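Local coordinates for trypsin-resistant surface T6 protein (Streptococcus pyogenes serotype M6, PDB 4P0D) that probably forms the main shaft of the surface pili of this Gram-positive pathogen as their T6 backbone pilin, built from three modular domains, at residues P148-K153 against Y174-E179; Y193-M198 against E281-N286; V47-T52 against G122-K127; F41-G46 against A93-A98. The protein carries 1 engineered substitution. One frame throughout, in Å; residues are numbered along the deposited sequence.

Contact 1: P148-K153 against Y174-E179; sequences PSITKK and YSLTFE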
loop_
_atom_site.group_PDB
_atom_site.type_symbol
_atom_site.label_atom_id
_atom_site.label_comp_id
_atom_site.label_asym_id
_atom_site.label_seq_id
_atom_site.Cartn_x
_atom_site.Cartn_y
_atom_site.Cartn_z
ATOM N N PRO A 148 2.744 10.378 10.369
ATOM C CA PRO A 148 2.785 10.109 8.942
ATOM C C PRO A 148 1.517 9.433 8.428
ATOM O O PRO A 148 0.687 8.951 9.217
ATOM C CB PRO A 148 3.976 9.173 8.808
ATOM C CG PRO A 148 4.848 9.507 9.978
ATOM C CD PRO A 148 3.861 9.719 11.074
ATOM N N SER A 149 1.366 9.406 7.113
ATOM C CA SER A 149 0.250 8.690 6.496
ATOM C C SER A 149 0.643 8.284 5.099
ATOM O O SER A 149 1.590 8.817 4.539
ATOM C CB SER A 149 -1.000 9.558 6.408
ATOM O OG SER A 149 -0.768 10.661 5.558
ATOM N N ILE A 150 -0.097 7.329 4.556
ATOM C CA ILE A 150 0.045 6.937 3.166
ATOM C C ILE A 150 -1.350 6.695 2.624
ATOM O O ILE A 150 -2.161 6.072 3.301
ATOM C CB ILE A 150 0.917 5.682 3.012
ATOM C CG1 ILE A 150 1.124 5.347 1.538
ATOM C CG2 ILE A 150 0.314 4.478 3.729
ATOM C CD1 ILE A 150 2.025 4.147 1.336
ATOM N N THR A 151 -1.609 7.199 1.417
ATOM C CA THR A 151 -2.905 7.063 0.749
ATOM C C THR A 151 -2.670 6.544 -0.661
ATOM O O THR A 151 -1.861 7.115 -1.398
ATOM C CB THR A 151 -3.628 8.423 0.660
ATOM O OG1 THR A 151 -3.738 8.989 1.961
ATOM C CG2 THR A 151 -5.036 8.297 0.080
ATOM N N LYS A 152 -3.360 5.463 -1.020
ATOM C CA LYS A 152 -3.263 4.905 -2.350
ATOM C C LYS A 152 -4.575 5.039 -3.109
ATOM O O LYS A 152 -5.659 4.793 -2.570
ATOM C CB LYS A 152 -2.846 3.440 -2.316
ATOM C CG LYS A 152 -2.671 2.862 -3.723
ATOM C CD LYS A 152 -1.748 1.667 -3.800
ATOM C CE LYS A 152 -2.465 0.391 -3.390
ATOM N NZ LYS A 152 -1.867 -0.855 -3.951
ATOM N N LYS A 153 -4.454 5.415 -4.376
ATOM C CA LYS A 153 -5.585 5.521 -5.260
ATOM C C LYS A 153 -5.330 4.711 -6.534
ATOM O O LYS A 153 -4.181 4.480 -6.915
ATOM C CB LYS A 153 -5.822 6.980 -5.631
ATOM C CG LYS A 153 -6.406 7.861 -4.534
ATOM C CD LYS A 153 -6.438 9.299 -5.041
ATOM C CE LYS A 153 -6.754 10.312 -3.951
ATOM N NZ LYS A 153 -8.210 10.620 -3.871
ATOM N N TYR A 174 -1.992 3.357 -10.532
ATOM C CA TYR A 174 -1.957 3.551 -9.100
ATOM C C TYR A 174 -1.118 4.785 -8.763
ATOM O O TYR A 174 -0.166 5.129 -9.458
ATOM C CB TYR A 174 -1.335 2.337 -8.438
ATOM C CG TYR A 174 -2.128 1.065 -8.554
ATOM C CD1 TYR A 174 -1.992 0.226 -9.658
ATOM C CD2 TYR A 174 -3.003 0.684 -7.551
ATOM C CE1 TYR A 174 -2.710 -0.949 -9.745
ATOM C CE2 TYR A 174 -3.732 -0.492 -7.635
ATOM C CZ TYR A 174 -3.582 -1.301 -8.727
ATOM O OH TYR A 174 -4.301 -2.461 -8.784
ATOM N N SER A 175 -1.491 5.436 -7.675
ATOM C CA SER A 175 -0.816 6.641 -7.200
ATOM C C SER A 175 -0.754 6.648 -5.673
ATOM O O SER A 175 -1.722 6.269 -5.000
ATOM C CB SER A 175 -1.518 7.893 -7.723
ATOM O OG SER A 175 -2.836 7.985 -7.238
ATOM N N LEU A 176 0.398 7.051 -5.147
ATOM C CA LEU A 176 0.611 7.124 -3.716
ATOM C C LEU A 176 0.922 8.551 -3.341
ATOM O O LEU A 176 1.700 9.224 -4.022
ATOM C CB LEU A 176 1.791 6.264 -3.303
ATOM C CG LEU A 176 1.750 4.768 -3.534
ATOM C CD1 LEU A 176 3.105 4.154 -3.183
ATOM C CD2 LEU A 176 0.647 4.129 -2.705
ATOM N N THR A 177 0.308 9.035 -2.271
ATOM C CA THR A 177 0.775 10.267 -1.631
ATOM C C THR A 177 1.016 9.952 -0.160
ATOM O O THR A 177 0.441 9.005 0.381
ATOM C CB THR A 177 -0.229 11.410 -1.754
ATOM O OG1 THR A 177 -1.409 11.074 -1.033
ATOM C CG2 THR A 177 -0.581 11.685 -3.238
ATOM N N PHE A 178 1.866 10.727 0.493
ATOM C CA PHE A 178 2.119 10.491 1.905
ATOM C C PHE A 178 2.555 11.721 2.677
ATOM O O PHE A 178 3.033 12.697 2.087
ATOM C CB PHE A 178 3.087 9.319 2.108
ATOM C CG PHE A 178 4.390 9.444 1.384
ATOM C CD1 PHE A 178 4.482 9.168 0.026
ATOM C CD2 PHE A 178 5.545 9.789 2.081
ATOM C CE1 PHE A 178 5.698 9.264 -0.634
ATOM C CE2 PHE A 178 6.768 9.889 1.433
ATOM C CZ PHE A 178 6.842 9.624 0.074
ATOM N N GLU A 179 2.334 11.678 3.996
ATOM C CA GLU A 179 2.785 12.732 4.904
ATOM C C GLU A 179 4.028 12.224 5.604
ATOM O O GLU A 179 4.049 11.115 6.096
ATOM C CB GLU A 179 1.687 13.101 5.914
ATOM C CG GLU A 179 0.456 13.668 5.223
ATOM C CD GLU A 179 -0.747 13.830 6.130
ATOM O OE1 GLU A 179 -1.340 12.813 6.574
ATOM O OE2 GLU A 179 -1.111 14.997 6.363
HETATM O O HOH W 1 -1.392 10.170 2.904
HETATM O O HOH W 2 -4.440 6.760 -9.546
#
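The methylenes of Lys-152 pack on Leu-176 at the centre of one face of this pairing. One methyl of Leu-176, CD2, lies beside the lysine chain, 3.6 Å from both CB and CD of Lys-152, and the two side chains cross at a slant. Lys-152 starts with CG anti to the backbone N (chi1 -177°); its CD lies 4.1 Å from CD2 of Tyr-174, and the bend at chi3 (81°) keeps the nitrogen end beside the same ring. On the same face CD1 of Ile-150 meets CD2 of Leu-176 at 4.3 Å. The strands beneath run antiparallel, with Thr-151 opposite Thr-177 and Lys-153 opposite Ser-175 as hydrogen-bonded pairs. Thr-151 N to Thr-177 O is 2.9 Å and nearly straight, and Lys-153 N reaches Ser-175 O over the same 2.9 Å. The other face is polar and wetter: one water joins OG of Ser-149 to OG1 of Thr-151, 2.8 Å from each, with a weak third bond to the carbonyl of Thr-177. Nearby, OG of Ser-149 and OE1 of Glu-179 are modelled so close together that the exact geometry of that pair is doubtful.

Farther out, Ala-280 touches Ile-150 and Leu-176, and Tyr-261 of strand 258-265 covers Lys-152 and Leu-176. NZ of Lys-152 is linked covalently to CG of Asn-278 and hydrogen-bonded to OD2 of Asp-196. A buried Lys-Asn isopeptide cross-link with an acidic neighbour, here tying strand 139-155 to strand 276-285, is the hallmark of the Ig-like domains of Gram-positive pilins.

Contact 2: Y193-M198 against E281-N286; sequences YVSDNM and EFFYSN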
loop_
_atom_site.group_PDB
_atom_site.type_symbol
_atom_site.label_atom_id
_atom_site.label_comp_id
_atom_site.label_asym_id
_atom_site.label_seq_id
_atom_site.Cartn_x
_atom_site.Cartn_y
_atom_site.Cartn_z
ATOM N N TYR A 193 10.769 5.029 3.699
ATOM C CA TYR A 193 10.868 3.852 2.837
ATOM C C TYR A 193 9.486 3.387 2.349
ATOM O O TYR A 193 8.620 3.072 3.165
ATOM C CB TYR A 193 11.537 2.744 3.638
ATOM C CG TYR A 193 11.990 1.512 2.905
ATOM C CD1 TYR A 193 11.082 0.601 2.384
ATOM C CD2 TYR A 193 13.350 1.207 2.813
ATOM C CE1 TYR A 193 11.505 -0.553 1.753
ATOM C CE2 TYR A 193 13.785 0.066 2.168
ATOM C CZ TYR A 193 12.854 -0.816 1.653
ATOM O OH TYR A 193 13.277 -1.949 1.031
ATOM N N VAL A 194 9.310 3.302 1.029
ATOM C CA VAL A 194 8.006 2.972 0.428
ATOM C C VAL A 194 8.034 1.627 -0.315
ATOM O O VAL A 194 9.007 1.296 -1.021
ATOM C CB VAL A 194 7.498 4.137 -0.469
ATOM C CG1 VAL A 194 6.159 3.788 -1.133
ATOM C CG2 VAL A 194 7.376 5.414 0.362
ATOM N N SER A 195 6.991 0.817 -0.090
ATOM C CA SER A 195 6.855 -0.484 -0.746
ATOM C C SER A 195 5.438 -0.702 -1.271
ATOM O O SER A 195 4.467 -0.153 -0.742
ATOM C CB SER A 195 7.193 -1.634 0.213
ATOM O OG SER A 195 8.333 -1.358 1.014
ATOM N N ASP A 196 5.333 -1.508 -2.323
ATOM C CA ASP A 196 4.060 -2.113 -2.716
ATOM C C ASP A 196 4.343 -3.458 -3.335
ATOM O O ASP A 196 5.441 -3.700 -3.853
ATOM C CB ASP A 196 3.291 -1.203 -3.678
ATOM C CG ASP A 196 1.780 -1.483 -3.709
ATOM O OD1 ASP A 196 1.312 -2.477 -3.139
ATOM O OD2 ASP A 196 1.056 -0.711 -4.359
ATOM N N ASN A 197 3.373 -4.360 -3.212
ATOM C CA ASN A 197 3.395 -5.618 -3.941
ATOM C C ASN A 197 1.979 -5.922 -4.413
ATOM O O ASN A 197 1.017 -5.866 -3.648
ATOM C CB ASN A 197 3.937 -6.762 -3.082
ATOM C CG ASN A 197 4.420 -7.959 -3.919
ATOM O OD1 ASN A 197 5.183 -7.814 -4.872
ATOM N ND2 ASN A 197 3.996 -9.148 -3.537
ATOM N N MET A 198 1.866 -6.201 -5.691
ATOM C CA MET A 198 0.578 -6.450 -6.315
ATOM C C MET A 198 0.211 -7.909 -6.113
ATOM O O MET A 198 1.079 -8.776 -6.178
ATOM C CB MET A 198 0.675 -6.167 -7.811
ATOM C CG MET A 198 0.989 -4.732 -8.190
ATOM S SD MET A 198 -0.503 -3.740 -8.140
ATOM C CE MET A 198 0.254 -2.119 -8.169
ATOM N N GLU A 281 3.008 0.259 1.570
ATOM C CA GLU A 281 3.526 0.424 2.927
ATOM C C GLU A 281 4.508 1.564 2.979
ATOM O O GLU A 281 5.348 1.684 2.089
ATOM C CB GLU A 281 4.213 -0.852 3.378
ATOM C CG GLU A 281 3.241 -1.972 3.664
ATOM C CD GLU A 281 3.917 -3.252 4.134
ATOM O OE1 GLU A 281 3.902 -3.497 5.349
ATOM O OE2 GLU A 281 4.437 -4.016 3.288
ATOM N N PHE A 282 4.377 2.409 4.004
ATOM C CA PHE A 282 5.294 3.508 4.262
ATOM C C PHE A 282 5.943 3.307 5.627
ATOM O O PHE A 282 5.279 3.433 6.668
ATOM C CB PHE A 282 4.569 4.855 4.180
ATOM C CG PHE A 282 5.437 6.052 4.457
ATOM C CD1 PHE A 282 6.792 6.080 4.102
ATOM C CD2 PHE A 282 4.894 7.175 5.045
ATOM C CE1 PHE A 282 7.569 7.202 4.352
ATOM C CE2 PHE A 282 5.664 8.296 5.284
ATOM C CZ PHE A 282 7.007 8.308 4.953
ATOM N N PHE A 283 7.239 2.971 5.596
ATOM C CA PHE A 283 8.028 2.703 6.798
ATOM C C PHE A 283 8.801 3.932 7.183
ATOM O O PHE A 283 9.438 4.549 6.326
ATOM C CB PHE A 283 9.039 1.588 6.586
ATOM C CG PHE A 283 8.427 0.295 6.204
ATOM C CD1 PHE A 283 8.189 -0.005 4.876
ATOM C CD2 PHE A 283 8.059 -0.629 7.179
ATOM C CE1 PHE A 283 7.613 -1.205 4.519
ATOM C CE2 PHE A 283 7.486 -1.839 6.821
ATOM C CZ PHE A 283 7.264 -2.126 5.490
ATOM N N TYR A 284 8.781 4.250 8.479
ATOM C CA TYR A 284 9.535 5.383 9.024
ATOM C C TYR A 284 9.960 5.017 10.461
ATOM O O TYR A 284 9.591 3.941 10.963
ATOM C CB TYR A 284 8.688 6.671 8.991
ATOM C CG TYR A 284 7.364 6.503 9.709
ATOM C CD1 TYR A 284 6.244 6.009 9.038
ATOM C CD2 TYR A 284 7.239 6.793 11.073
ATOM C CE1 TYR A 284 5.042 5.817 9.702
ATOM C CE2 TYR A 284 6.036 6.594 11.744
ATOM C CZ TYR A 284 4.943 6.118 11.058
ATOM O OH TYR A 284 3.734 5.915 11.710
ATOM N N SER A 285 10.753 5.879 11.099
ATOM C CA SER A 285 11.161 5.637 12.480
ATOM C C SER A 285 10.231 6.319 13.482
ATOM O O SER A 285 9.939 7.492 13.352
ATOM C CB SER A 285 12.581 6.096 12.770
ATOM O OG SER A 285 12.861 5.856 14.162
ATOM N N ASN A 286 9.795 5.567 14.493
ATOM C CA ASN A 286 9.099 6.157 15.642
ATOM C C ASN A 286 9.992 6.264 16.888
ATOM O O ASN A 286 9.510 6.479 18.005
ATOM C CB ASN A 286 7.776 5.427 15.933
ATOM C CG ASN A 286 7.961 3.986 16.379
ATOM O OD1 ASN A 286 9.054 3.414 16.292
ATOM N ND2 ASN A 286 6.880 3.388 16.851
#
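Tyr-193 swings CG anti to its own backbone N (chi1 -169°), whereas Phe-283 keeps CG beside the backbone N (chi1 -60°); from their facing positions the two side chains run next to each other in the same direction. Their rings touch through CD1 of Tyr-193 and CD1 of Phe-283, 3.9 Å apart, with the planes steeply inclined at 83°. The hydroxyl of Ser-195 completes this side of the strands: its OG lies at the edge of the Phe-283 ring, 3.6 Å from CE1, and its hydrogen bond is made with OD1 of Asn-244.

On the reverse face Val-194 is matched with Phe-282. CG2 of Val-194 comes to 3.8 Å from CD1 of Phe-282, and the same CD1, at the edge of the Phe-282 ring, lies 3.6 Å from the carbonyl O of Tyr-193. Tyr-193 O also accepts a nearly straight 2.8 Å bond from Phe-283 N. At the next hydrogen-bonded pair, Ser-195 N donates to Glu-281 O at 2.9 Å, and Glu-281 N returns a 2.8 Å bond to Ser-195 O.

Polar ends find partners elsewhere in the chain: OE2 of Glu-281 forms a salt bridge with Lys-300, and OH of Tyr-193 bonds Asn-296 O. The antiparallel pair sits inside the sheet, as strand 192-197 is flanked on its other edge by strand 242-247, and strand 276-285 by strand 307-316.

Contact 3: V47-T52 against G122-K127; sequences VSLTET and GNLVTK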
loop_
_atom_site.group_PDB
_atom_site.type_symbol
_atom_site.label_atom_id
_atom_site.label_comp_id
_atom_site.label_asym_id
_atom_site.label_seq_id
_atom_site.Cartn_x
_atom_site.Cartn_y
_atom_site.Cartn_z
ATOM N N VAL A 47 28.133 13.765 27.746
ATOM C CA VAL A 47 27.106 14.769 27.595
ATOM C C VAL A 47 27.776 16.103 27.343
ATOM O O VAL A 47 28.647 16.529 28.102
ATOM C CB VAL A 47 26.186 14.876 28.829
ATOM C CG1 VAL A 47 25.235 16.058 28.693
ATOM C CG2 VAL A 47 25.402 13.589 29.013
ATOM N N SER A 48 27.347 16.752 26.270
ATOM C CA SER A 48 27.819 18.056 25.920
ATOM C C SER A 48 26.613 18.923 25.611
ATOM O O SER A 48 25.812 18.596 24.727
ATOM C CB SER A 48 28.749 17.939 24.703
ATOM O OG SER A 48 29.080 19.203 24.175
ATOM N N LEU A 49 26.465 20.019 26.346
ATOM C CA LEU A 49 25.403 20.984 26.064
ATOM C C LEU A 49 25.797 22.388 26.460
ATOM O O LEU A 49 26.732 22.589 27.234
ATOM C CB LEU A 49 24.092 20.585 26.755
ATOM C CG LEU A 49 24.113 20.238 28.249
ATOM C CD1 LEU A 49 24.266 21.478 29.123
ATOM C CD2 LEU A 49 22.839 19.480 28.611
ATOM N N THR A 50 25.052 23.345 25.929
ATOM C CA THR A 50 25.234 24.754 26.220
ATOM C C THR A 50 24.328 25.154 27.386
ATOM O O THR A 50 23.110 25.200 27.242
ATOM C CB THR A 50 24.876 25.575 24.977
ATOM O OG1 THR A 50 25.649 25.097 23.876
ATOM C CG2 THR A 50 25.138 27.039 25.184
ATOM N N GLU A 51 24.932 25.460 28.535
ATOM C CA GLU A 51 24.187 25.697 29.775
ATOM C C GLU A 51 23.301 26.940 29.695
ATOM O O GLU A 51 22.289 27.021 30.385
ATOM C CB GLU A 51 25.146 25.797 30.963
ATOM C CG GLU A 51 26.041 24.573 31.122
ATOM C CD GLU A 51 26.918 24.629 32.357
ATOM O OE1 GLU A 51 27.296 25.747 32.773
ATOM O OE2 GLU A 51 27.221 23.552 32.915
ATOM N N THR A 52 23.692 27.881 28.833
ATOM C CA THR A 52 22.927 29.077 28.508
ATOM C C THR A 52 21.550 28.805 27.937
ATOM O O THR A 52 20.645 29.627 28.065
ATOM C CB THR A 52 23.635 29.872 27.388
ATOM O OG1 THR A 52 25.036 29.967 27.666
ATOM C CG2 THR A 52 23.037 31.268 27.234
ATOM N N GLY A 122 13.843 25.379 34.176
ATOM C CA GLY A 122 14.732 24.824 33.148
ATOM C C GLY A 122 16.142 25.388 33.089
ATOM O O GLY A 122 16.945 24.957 32.263
ATOM N N ASN A 123 16.469 26.314 33.985
ATOM C CA ASN A 123 17.708 27.088 33.888
ATOM C C ASN A 123 18.911 26.276 34.341
ATOM O O ASN A 123 19.002 25.897 35.505
ATOM C CB ASN A 123 17.584 28.352 34.740
ATOM C CG ASN A 123 18.635 29.406 34.402
ATOM O OD1 ASN A 123 19.627 29.145 33.716
ATOM N ND2 ASN A 123 18.408 30.615 34.891
ATOM N N LEU A 124 19.845 26.024 33.428
ATOM C CA LEU A 124 21.005 25.168 33.732
ATOM C C LEU A 124 22.275 25.909 34.181
ATOM O O LEU A 124 23.233 25.257 34.588
ATOM C CB LEU A 124 21.332 24.253 32.548
ATOM C CG LEU A 124 20.227 23.275 32.111
ATOM C CD1 LEU A 124 20.788 22.316 31.065
ATOM C CD2 LEU A 124 19.620 22.489 33.282
ATOM N N VAL A 125 22.295 27.243 34.130
ATOM C CA VAL A 125 23.480 27.994 34.611
ATOM C C VAL A 125 23.527 27.994 36.145
ATOM O O VAL A 125 22.539 28.318 36.809
ATOM C CB VAL A 125 23.566 29.437 34.043
ATOM C CG1 VAL A 125 23.517 29.426 32.521
ATOM C CG2 VAL A 125 22.476 30.346 34.599
ATOM N N THR A 126 24.668 27.592 36.704
ATOM C CA THR A 126 24.806 27.439 38.158
ATOM C C THR A 126 25.764 28.443 38.810
ATOM O O THR A 126 25.883 28.459 40.036
ATOM C CB THR A 126 25.253 26.013 38.534
ATOM O OG1 THR A 126 26.528 25.730 37.946
ATOM C CG2 THR A 126 24.235 24.996 38.051
ATOM N N LYS A 127 26.429 29.274 38.002
ATOM C CA LYS A 127 27.336 30.314 38.515
ATOM C C LYS A 127 26.554 31.532 39.006
ATOM O O LYS A 127 26.557 31.858 40.198
ATOM C CB LYS A 127 28.337 30.731 37.437
HETATM O O HOH W 3 24.848 23.362 34.209
HETATM O O HOH W 4 27.017 28.274 35.161
#
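Leu-49 and Leu-124 meet at about a right angle, CD1 against CD1 at 4.1 Å, where two long loops come together on the surface of the N-terminal Ig-like domain. One loop leads from strand 38-43 to helix 56-68, the other from strand 108-116 to strand 139-155. Both leucines direct their CB toward the opposite loop. Leu-49 places CG between its backbone N and carbonyl carbon (chi1 50°), while Leu-124 has CG beside its backbone N.

Leu-124, the buried residue of this otherwise fairly open contact, also touches Tyr-43 and Pro-54. Next to it the backbone of Glu-51 is received by aliphatic groups: the carbonyl O of Glu-51 lies 3.6 Å from CB of Leu-124 and 3.4 Å from CG1 of Val-125, so that the valine methyl approaches the carbonyl without offering it a polar partner. The glutamate side chain is extended beyond CG, and its carboxylate meets the other loop through water. One water donates to the carbonyl O of Leu-124 at 2.5 Å and, in a weaker bond, to OE2 of Glu-51 at 2.7 Å. A second accepts from N of Lys-127 at 3.1 Å and donates weakly to OE1 of Glu-51. The loop of Leu-124 is further shaped from within by an Asx turn, in which OD1 of Asn-123 accepts a weak 3.3 Å bond from N of Val-125.

Contact 4: F41-G46 against A93-A98; sequences FKYAEG and ASVYIA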
loop_
_atom_site.group_PDB
_atom_site.type_symbol
_atom_site.label_atom_id
_atom_site.label_comp_id
_atom_site.label_asym_id
_atom_site.label_seq_id
_atom_site.Cartn_x
_atom_site.Cartn_y
_atom_site.Cartn_z
ATOM N N PHE A 41 25.725 21.288 38.597
ATOM C CA PHE A 41 25.342 20.016 37.990
ATOM C C PHE A 41 26.541 19.213 37.557
ATOM O O PHE A 41 27.424 19.753 36.916
ATOM C CB PHE A 41 24.487 20.271 36.766
ATOM C CG PHE A 41 23.133 20.764 37.097
ATOM C CD1 PHE A 41 22.230 19.929 37.741
ATOM C CD2 PHE A 41 22.753 22.049 36.782
ATOM C CE1 PHE A 41 20.963 20.386 38.062
ATOM C CE2 PHE A 41 21.490 22.506 37.098
ATOM C CZ PHE A 41 20.595 21.671 37.741
ATOM N N LYS A 42 26.549 17.926 37.897
ATOM C CA LYS A 42 27.480 16.973 37.309
ATOM C C LYS A 42 26.783 16.180 36.197
ATOM O O LYS A 42 25.815 15.464 36.447
ATOM C CB LYS A 42 28.015 16.005 38.362
ATOM C CG LYS A 42 28.884 14.900 37.764
ATOM C CD LYS A 42 29.728 14.169 38.800
ATOM C CE LYS A 42 29.015 12.974 39.417
ATOM N NZ LYS A 42 29.928 11.802 39.581
ATOM N N TYR A 43 27.306 16.291 34.984
ATOM C CA TYR A 43 26.708 15.670 33.813
ATOM C C TYR A 43 27.383 14.351 33.495
ATOM O O TYR A 43 28.577 14.203 33.708
ATOM C CB TYR A 43 26.834 16.610 32.620
ATOM C CG TYR A 43 25.997 17.847 32.763
ATOM C CD1 TYR A 43 24.613 17.783 32.619
ATOM C CD2 TYR A 43 26.573 19.080 33.040
ATOM C CE1 TYR A 43 23.832 18.905 32.746
ATOM C CE2 TYR A 43 25.796 20.212 33.168
ATOM C CZ TYR A 43 24.420 20.118 33.020
ATOM O OH TYR A 43 23.618 21.245 33.141
ATOM N N ALA A 44 26.624 13.402 32.960
ATOM C CA ALA A 44 27.179 12.112 32.557
ATOM C C ALA A 44 28.285 12.303 31.510
ATOM O O ALA A 44 28.246 13.259 30.722
ATOM C CB ALA A 44 26.083 11.206 32.019
ATOM N N GLU A 45 29.288 11.420 31.553
ATOM C CA GLU A 45 30.427 11.469 30.635
ATOM C C GLU A 45 29.882 11.332 29.238
ATOM O O GLU A 45 29.075 10.430 28.990
ATOM C CB GLU A 45 31.410 10.316 30.906
ATOM N N GLY A 46 30.306 12.227 28.350
ATOM C CA GLY A 46 29.858 12.239 26.956
ATOM C C GLY A 46 28.755 13.252 26.683
ATOM O O GLY A 46 28.449 13.556 25.519
ATOM N N ALA A 93 17.712 19.034 42.448
ATOM C CA ALA A 93 18.022 19.607 41.158
ATOM C C ALA A 93 18.666 18.516 40.316
ATOM O O ALA A 93 19.491 17.744 40.806
ATOM C CB ALA A 93 18.949 20.808 41.291
ATOM N N SER A 94 18.209 18.417 39.072
ATOM C CA SER A 94 18.588 17.343 38.175
ATOM C C SER A 94 18.116 17.658 36.768
ATOM O O SER A 94 17.218 18.483 36.574
ATOM C CB SER A 94 18.016 16.011 38.654
ATOM O OG SER A 94 16.711 16.189 39.165
ATOM N N VAL A 95 18.746 16.997 35.798
ATOM C CA VAL A 95 18.526 17.257 34.373
ATOM C C VAL A 95 18.245 15.925 33.702
ATOM O O VAL A 95 18.966 14.959 33.935
ATOM C CB VAL A 95 19.776 17.900 33.743
ATOM C CG1 VAL A 95 19.473 18.434 32.349
ATOM C CG2 VAL A 95 20.302 19.013 34.640
ATOM N N TYR A 96 17.199 15.882 32.885
ATOM C CA TYR A 96 16.743 14.658 32.223
ATOM C C TYR A 96 16.512 14.839 30.720
ATOM O O TYR A 96 16.167 15.905 30.251
ATOM C CB TYR A 96 15.407 14.175 32.827
ATOM C CG TYR A 96 15.451 13.785 34.285
ATOM C CD1 TYR A 96 15.349 14.745 35.283
ATOM C CD2 TYR A 96 15.587 12.447 34.664
ATOM C CE1 TYR A 96 15.392 14.391 36.614
ATOM C CE2 TYR A 96 15.624 12.085 35.998
ATOM C CZ TYR A 96 15.524 13.065 36.961
ATOM O OH TYR A 96 15.565 12.712 38.280
ATOM N N ILE A 97 16.674 13.756 29.981
ATOM C CA ILE A 97 16.141 13.656 28.625
ATOM C C ILE A 97 14.939 12.738 28.712
ATOM O O ILE A 97 15.050 11.640 29.239
ATOM C CB ILE A 97 17.170 13.028 27.668
ATOM C CG1 ILE A 97 18.382 13.954 27.513
ATOM C CG2 ILE A 97 16.543 12.734 26.304
ATOM C CD1 ILE A 97 18.064 15.339 26.991
ATOM N N ALA A 98 13.797 13.186 28.191
ATOM C CA ALA A 98 12.629 12.326 28.093
ATOM C C ALA A 98 12.476 11.850 26.655
ATOM O O ALA A 98 12.567 12.653 25.725
ATOM C CB ALA A 98 11.393 13.076 28.561
#
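The backbone N of Ser-94 lies at the edge of the Phe-41 ring, near its plane and 3.5 Å from CE1. Ser-94 itself is tied into the sheet by backbone hydrogen bonding with Ala-116, and its OG bonds Gly-92 O. CE1 of Phe-41 also meets CB of Ala-93 at 3.8 Å, so the end of the phenylalanine is butted against the start of strand 94-101.

Val-95 comes at this ring from another direction. Its CG2, set anti to the carbonyl carbon, stands over one face, 3.9 Å from the ring centroid and 18° off the normal, in a CH-pi contact in which the side chains cross at nearly a right angle. Strand 20-31 lies between these two strands in the Ig-like domain, hydrogen-bonded antiparallel to each; its two neighbours therefore run in roughly the same sense. Segments 41-43 and 94-98 lie 35° apart, with a closest axis approach of 8.1 Å, and the side chain of Phe-41 reaches across strand 20-31 to the far neighbour. CE1 of Tyr-43 also reaches CG2 of Val-95, at 4.0 Å, so one valine methyl serves two aromatic rings. Phe-38 adds an edge-to-face partner to Phe-41, and Leu-113 packs on Val-95 from strand 108-116.

Contacts 1 and 2 are both direct antiparallel strand pairings, tied by backbone bonds, and they touch each other around the Cna-B-like part of the chain: the ring of Phe-178 packs on Phe-282, and Tyr-174 on Met-198. Contact 2 is wholly buried, whereas contact 1 has a polar, watered face. Contacts 3 and 4 belong to the N-terminal Ig-like domain and rely on side chains instead. Contact 4 is buried and apolar, and contact 3 is a surface meeting of loops with water-bridged polar ends; Leu-124 reaches from it onto Tyr-43 and Val-95 of contact 4. The centres of contacts 1 and 3 lie about 43 Å apart.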